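Local coordinates for Polyphosphate:AMP phosphotransferase (Pseudomonas aeruginosa PAO1, PDB 3CZP), which transfers phosphate from inorganic polyphosphate to AMP, making ADP, with magnesium as cofactor, and acts less efficiently on GMP, at residues A134-E145 with R387-Q398. Sequence-based numbering, arbitrary orientation. Where two conformers were deposited one is given.
With EDO (1,2-ethanediol), chain G.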
loop_
_atom_site.group_PDB
_atom_site.type_symbol
_atom_site.label_atom_id
_atom_site.label_comp_id
_atom_site.label_asym_id
_atom_site.label_seq_id
_atom_site.Cartn_x
_atom_site.Cartn_y
_atom_site.Cartn_z
ATOM N N ALA A 134 -7.524 -19.100 -16.009
ATOM C CA ALA A 134 -6.955 -17.848 -15.407
ATOM C C ALA A 134 -6.003 -18.125 -14.223
ATOM O O ALA A 134 -5.011 -17.429 -14.058
ATOM C CB ALA A 134 -8.109 -16.828 -14.969
ATOM N N ALA A 135 -6.303 -19.149 -13.442
ATOM C CA ALA A 135 -5.499 -19.539 -12.330
ATOM C C ALA A 135 -4.198 -20.132 -12.864
ATOM O O ALA A 135 -3.097 -19.750 -12.409
ATOM C CB ALA A 135 -6.244 -20.564 -11.447
ATOM N N GLU A 136 -4.319 -21.024 -13.848
ATOM C CA GLU A 136 -3.144 -21.652 -14.408
ATOM C C GLU A 136 -2.224 -20.548 -14.919
ATOM O O GLU A 136 -1.048 -20.538 -14.622
ATOM C CB GLU A 136 -3.528 -22.700 -15.464
ATOM C CG GLU A 136 -2.448 -23.621 -15.976
ATOM C CD GLU A 136 -1.485 -22.977 -16.970
ATOM O OE1 GLU A 136 -1.791 -21.969 -17.644
ATOM O OE2 GLU A 136 -0.367 -23.511 -17.052
ATOM N N ARG A 137 -2.756 -19.585 -15.663
ATOM C CA ARG A 137 -1.937 -18.504 -16.233
ATOM C C ARG A 137 -1.311 -17.574 -15.129
ATOM O O ARG A 137 -0.195 -17.109 -15.280
ATOM C CB ARG A 137 -2.742 -17.710 -17.284
ATOM C CG ARG A 137 -3.025 -18.517 -18.576
ATOM C CD ARG A 137 -3.737 -17.698 -19.679
ATOM N NE ARG A 137 -4.737 -16.727 -19.161
ATOM C CZ ARG A 137 -6.061 -16.915 -19.030
ATOM N NH1 ARG A 137 -6.644 -18.031 -19.378
ATOM N NH2 ARG A 137 -6.808 -15.942 -18.538
ATOM N N PHE A 138 -2.090 -17.240 -14.124
ATOM C CA PHE A 138 -1.650 -16.403 -13.003
ATOM C C PHE A 138 -0.497 -17.136 -12.294
ATOM O O PHE A 138 0.606 -16.610 -12.200
ATOM C CB PHE A 138 -2.843 -16.133 -12.108
ATOM C CG PHE A 138 -2.542 -15.343 -10.874
ATOM C CD1 PHE A 138 -2.059 -14.093 -10.931
ATOM C CD2 PHE A 138 -2.755 -15.902 -9.619
ATOM C CE1 PHE A 138 -1.767 -13.394 -9.783
ATOM C CE2 PHE A 138 -2.502 -15.188 -8.494
ATOM C CZ PHE A 138 -2.006 -13.927 -8.578
ATOM N N GLU A 139 -0.731 -18.380 -11.886
ATOM C CA GLU A 139 0.334 -19.152 -11.221
ATOM C C GLU A 139 1.579 -19.297 -12.058
ATOM O O GLU A 139 2.677 -19.201 -11.527
ATOM C CB GLU A 139 -0.122 -20.498 -10.779
ATOM C CG GLU A 139 -1.240 -20.323 -9.763
ATOM C CD GLU A 139 -1.796 -21.559 -9.256
ATOM O OE1 GLU A 139 -1.289 -22.644 -9.626
ATOM O OE2 GLU A 139 -2.812 -21.436 -8.471
ATOM N N ARG A 140 1.396 -19.493 -13.354
ATOM C CA ARG A 140 2.575 -19.654 -14.242
ATOM C C ARG A 140 3.467 -18.420 -14.246
ATOM O O ARG A 140 4.712 -18.525 -14.281
ATOM C CB ARG A 140 2.138 -20.027 -15.647
ATOM C CG ARG A 140 3.266 -20.389 -16.589
ATOM C CD ARG A 140 2.820 -20.563 -18.023
ATOM N NE ARG A 140 2.173 -21.864 -18.131
ATOM C CZ ARG A 140 2.804 -23.023 -18.366
ATOM N NH1 ARG A 140 4.124 -23.074 -18.609
ATOM N NH2 ARG A 140 2.101 -24.140 -18.371
HETATM N N MSE A 141 2.826 -17.256 -14.244
HETATM C CA MSE A 141 3.547 -15.994 -14.310
HETATM C C MSE A 141 4.298 -15.755 -12.998
HETATM O O MSE A 141 5.412 -15.289 -12.983
HETATM C CB MSE A 141 2.543 -14.868 -14.601
HETATM C CG MSE A 141 3.084 -13.454 -14.451
HETATM SE SE MSE A 141 1.760 -12.094 -14.862
HETATM C CE MSE A 141 0.293 -12.779 -13.773
ATOM N N LEU A 142 3.636 -16.054 -11.897
ATOM C CA LEU A 142 4.257 -15.911 -10.594
ATOM C C LEU A 142 5.450 -16.754 -10.447
ATOM O O LEU A 142 6.455 -16.275 -9.911
ATOM C CB LEU A 142 3.322 -16.292 -9.481
ATOM C CG LEU A 142 2.124 -15.399 -9.307
ATOM C CD1 LEU A 142 1.327 -15.887 -8.078
ATOM C CD2 LEU A 142 2.544 -13.920 -9.171
ATOM N N CYS A 143 5.346 -17.995 -10.892
ATOM C CA CYS A 143 6.474 -18.938 -10.871
ATOM C C CYS A 143 7.534 -18.576 -11.877
ATOM O O CYS A 143 8.721 -18.716 -11.588
ATOM C CB CYS A 143 6.012 -20.384 -11.094
ATOM S SG CYS A 143 4.983 -20.981 -9.764
ATOM N N ASP A 144 7.127 -18.103 -13.050
ATOM C CA ASP A 144 8.097 -17.538 -14.048
ATOM C C ASP A 144 8.878 -16.343 -13.480
ATOM O O ASP A 144 10.033 -16.157 -13.770
ATOM C CB ASP A 144 7.359 -17.072 -15.304
ATOM C CG ASP A 144 7.020 -18.193 -16.270
ATOM O OD1 ASP A 144 7.635 -19.285 -16.202
ATOM O OD2 ASP A 144 6.115 -17.998 -17.124
ATOM N N GLU A 145 8.218 -15.519 -12.681
ATOM C CA GLU A 145 8.846 -14.408 -11.949
ATOM C C GLU A 145 9.729 -14.803 -10.738
ATOM O O GLU A 145 10.505 -14.001 -10.237
ATOM C CB GLU A 145 7.717 -13.447 -11.488
ATOM C CG GLU A 145 7.062 -12.664 -12.632
ATOM C CD GLU A 145 7.907 -11.500 -13.153
ATOM O OE1 GLU A 145 8.407 -10.677 -12.330
ATOM O OE2 GLU A 145 8.083 -11.381 -14.387
ATOM N N ARG A 387 7.479 -13.643 -22.893
ATOM C CA ARG A 387 6.294 -14.069 -22.144
ATOM C C ARG A 387 5.425 -12.898 -21.713
ATOM O O ARG A 387 4.264 -13.092 -21.392
ATOM C CB ARG A 387 6.675 -14.953 -20.956
ATOM C CG ARG A 387 7.518 -14.312 -19.863
ATOM C CD ARG A 387 7.863 -15.280 -18.747
ATOM N NE ARG A 387 8.808 -14.631 -17.840
ATOM C CZ ARG A 387 8.500 -13.875 -16.786
ATOM N NH1 ARG A 387 7.253 -13.629 -16.459
ATOM N NH2 ARG A 387 9.475 -13.325 -16.073
ATOM N N ALA A 388 5.972 -11.688 -21.728
ATOM C CA ALA A 388 5.239 -10.471 -21.300
ATOM C C ALA A 388 4.002 -10.102 -22.143
ATOM O O ALA A 388 3.024 -9.583 -21.605
ATOM C CB ALA A 388 6.165 -9.259 -21.201
ATOM N N TYR A 389 4.063 -10.365 -23.444
ATOM C CA TYR A 389 2.957 -10.053 -24.340
ATOM C C TYR A 389 1.682 -10.761 -23.897
ATOM O O TYR A 389 0.629 -10.139 -23.756
ATOM C CB TYR A 389 3.303 -10.445 -25.778
ATOM C CG TYR A 389 4.541 -9.763 -26.318
ATOM C CD1 TYR A 389 4.540 -8.403 -26.599
ATOM C CD2 TYR A 389 5.708 -10.479 -26.547
ATOM C CE1 TYR A 389 5.667 -7.775 -27.092
ATOM C CE2 TYR A 389 6.840 -9.859 -27.041
ATOM C CZ TYR A 389 6.814 -8.508 -27.311
ATOM O OH TYR A 389 7.940 -7.888 -27.803
ATOM N N GLY A 390 1.785 -12.068 -23.680
ATOM C CA GLY A 390 0.628 -12.884 -23.236
ATOM C C GLY A 390 0.143 -12.513 -21.869
ATOM O O GLY A 390 -1.048 -12.432 -21.607
ATOM N N GLU A 391 1.092 -12.347 -20.965
ATOM C CA GLU A 391 0.838 -11.759 -19.636
ATOM C C GLU A 391 0.085 -10.410 -19.680
ATOM O O GLU A 391 -0.864 -10.179 -18.923
ATOM C CB GLU A 391 2.179 -11.610 -18.903
ATOM C CG GLU A 391 2.706 -12.929 -18.468
ATOM C CD GLU A 391 4.090 -12.920 -17.896
ATOM O OE1 GLU A 391 4.787 -11.877 -17.918
ATOM O OE2 GLU A 391 4.442 -14.003 -17.382
ATOM N N ILE A 392 0.523 -9.517 -20.562
ATOM C CA ILE A 392 -0.105 -8.204 -20.685
ATOM C C ILE A 392 -1.551 -8.337 -21.152
ATOM O O ILE A 392 -2.452 -7.682 -20.627
ATOM C CB ILE A 392 0.664 -7.301 -21.666
ATOM C CG1 ILE A 392 1.949 -6.783 -21.019
ATOM C CG2 ILE A 392 -0.212 -6.144 -22.121
ATOM C CD1 ILE A 392 2.905 -6.133 -21.995
ATOM N N ASN A 393 -1.757 -9.194 -22.146
ATOM C CA ASN A 393 -3.062 -9.454 -22.699
ATOM C C ASN A 393 -3.990 -10.056 -21.692
ATOM O O ASN A 393 -5.186 -9.643 -21.607
ATOM C CB ASN A 393 -2.948 -10.354 -23.948
ATOM C CG ASN A 393 -2.402 -9.635 -25.150
ATOM O OD1 ASN A 393 -2.489 -8.403 -25.271
ATOM N ND2 ASN A 393 -1.845 -10.416 -26.082
ATOM N N ASP A 394 -3.445 -10.965 -20.861
ATOM C CA ASP A 394 -4.274 -11.581 -19.808
ATOM C C ASP A 394 -4.678 -10.498 -18.778
ATOM O O ASP A 394 -5.816 -10.417 -18.369
ATOM C CB ASP A 394 -3.602 -12.759 -19.075
ATOM C CG ASP A 394 -3.277 -13.981 -19.992
ATOM O OD1 ASP A 394 -3.866 -14.180 -21.110
ATOM O OD2 ASP A 394 -2.393 -14.770 -19.555
ATOM N N PHE A 395 -3.719 -9.672 -18.390
ATOM C CA PHE A 395 -3.953 -8.493 -17.529
ATOM C C PHE A 395 -5.048 -7.576 -18.046
ATOM O O PHE A 395 -6.011 -7.262 -17.359
ATOM C CB PHE A 395 -2.612 -7.739 -17.430
ATOM C CG PHE A 395 -2.627 -6.459 -16.618
ATOM C CD1 PHE A 395 -3.332 -6.354 -15.439
ATOM C CD2 PHE A 395 -1.928 -5.356 -17.062
ATOM C CE1 PHE A 395 -3.300 -5.158 -14.661
ATOM C CE2 PHE A 395 -1.931 -4.151 -16.293
ATOM C CZ PHE A 395 -2.592 -4.069 -15.099
ATOM N N GLU A 396 -4.917 -7.180 -19.302
ATOM C CA GLU A 396 -5.862 -6.272 -19.938
ATOM C C GLU A 396 -7.234 -6.867 -20.087
ATOM O O GLU A 396 -8.229 -6.155 -20.004
ATOM C CB GLU A 396 -5.328 -5.768 -21.283
ATOM C CG GLU A 396 -4.172 -4.794 -21.042
ATOM C CD GLU A 396 -3.518 -4.282 -22.307
ATOM O OE1 GLU A 396 -3.987 -4.606 -23.422
ATOM O OE2 GLU A 396 -2.512 -3.564 -22.146
ATOM N N GLU A 397 -7.273 -8.180 -20.296
ATOM C CA GLU A 397 -8.539 -8.918 -20.333
ATOM C C GLU A 397 -9.230 -8.969 -18.995
ATOM O O GLU A 397 -10.451 -8.863 -18.948
ATOM C CB GLU A 397 -8.296 -10.321 -20.847
ATOM C CG GLU A 397 -9.470 -11.219 -20.798
ATOM C CD GLU A 397 -9.131 -12.636 -21.279
ATOM O OE1 GLU A 397 -8.365 -13.350 -20.563
ATOM O OE2 GLU A 397 -9.631 -12.993 -22.375
ATOM N N GLN A 398 -8.460 -9.185 -17.917
ATOM C CA GLN A 398 -8.991 -9.113 -16.546
ATOM C C GLN A 398 -9.649 -7.737 -16.318
ATOM O O GLN A 398 -10.710 -7.632 -15.729
ATOM C CB GLN A 398 -7.898 -9.360 -15.466
ATOM C CG GLN A 398 -7.241 -10.786 -15.327
ATOM C CD GLN A 398 -8.257 -11.860 -14.894
ATOM O OE1 GLN A 398 -8.547 -12.788 -15.668
ATOM N NE2 GLN A 398 -8.807 -11.736 -13.663
HETATM C C1 EDO G . 7.116 -21.770 -14.862
HETATM O O1 EDO G . 8.456 -21.726 -14.322
HETATM C C2 EDO G . 7.106 -22.424 -16.259
HETATM O O2 EDO G . 6.610 -21.561 -17.306
HETATM O O HOH W 1 -6.779 -13.016 -18.399
HETATM O O HOH W 2 3.800 -16.585 -17.841
HETATM O O HOH W 3 5.435 -10.674 -15.357
#
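Glu145 OE2 is gripped by both terminal nitrogens of Arg387, at 2.9 Å from NH2 and 3.2 Å from NH1. The oxygen lies near the guanidinium plane but is met by NH2 from above its own carboxylate plane, the two groups being turned 60° apart; Arg370 brings a second positive charge to the same oxygen. Arginine suits this place because NH1 can also reach Glu391 OE2, at 3.0 Å on its syn lone pair, one helical turn on, so that one guanidinium is shared between two carboxylates. Asp144 CB lies over a face of the same guanidinium, and a water donates to both Asp144 OD2 and Glu391 OE2, probably easing the approach of two like charges. Met141, present as selenomethionine in two conformers, lays an apolar flank slantwise across Glu391, a less certain contact. Farther along, Arg137 NE meets Asp394 OD2 at 3.1 Å, while a water links Arg137 NH2 with Glu397 OE1. The interface is thus largely charged and water-bridged. Segments 134-144 and 387-398, whose axes come within 11.1 Å, join helices 125-144 and 382-402 of the fused PPK2 domains, each leading into a strand of its own five-stranded parallel sheet, 148-155 and 404-412.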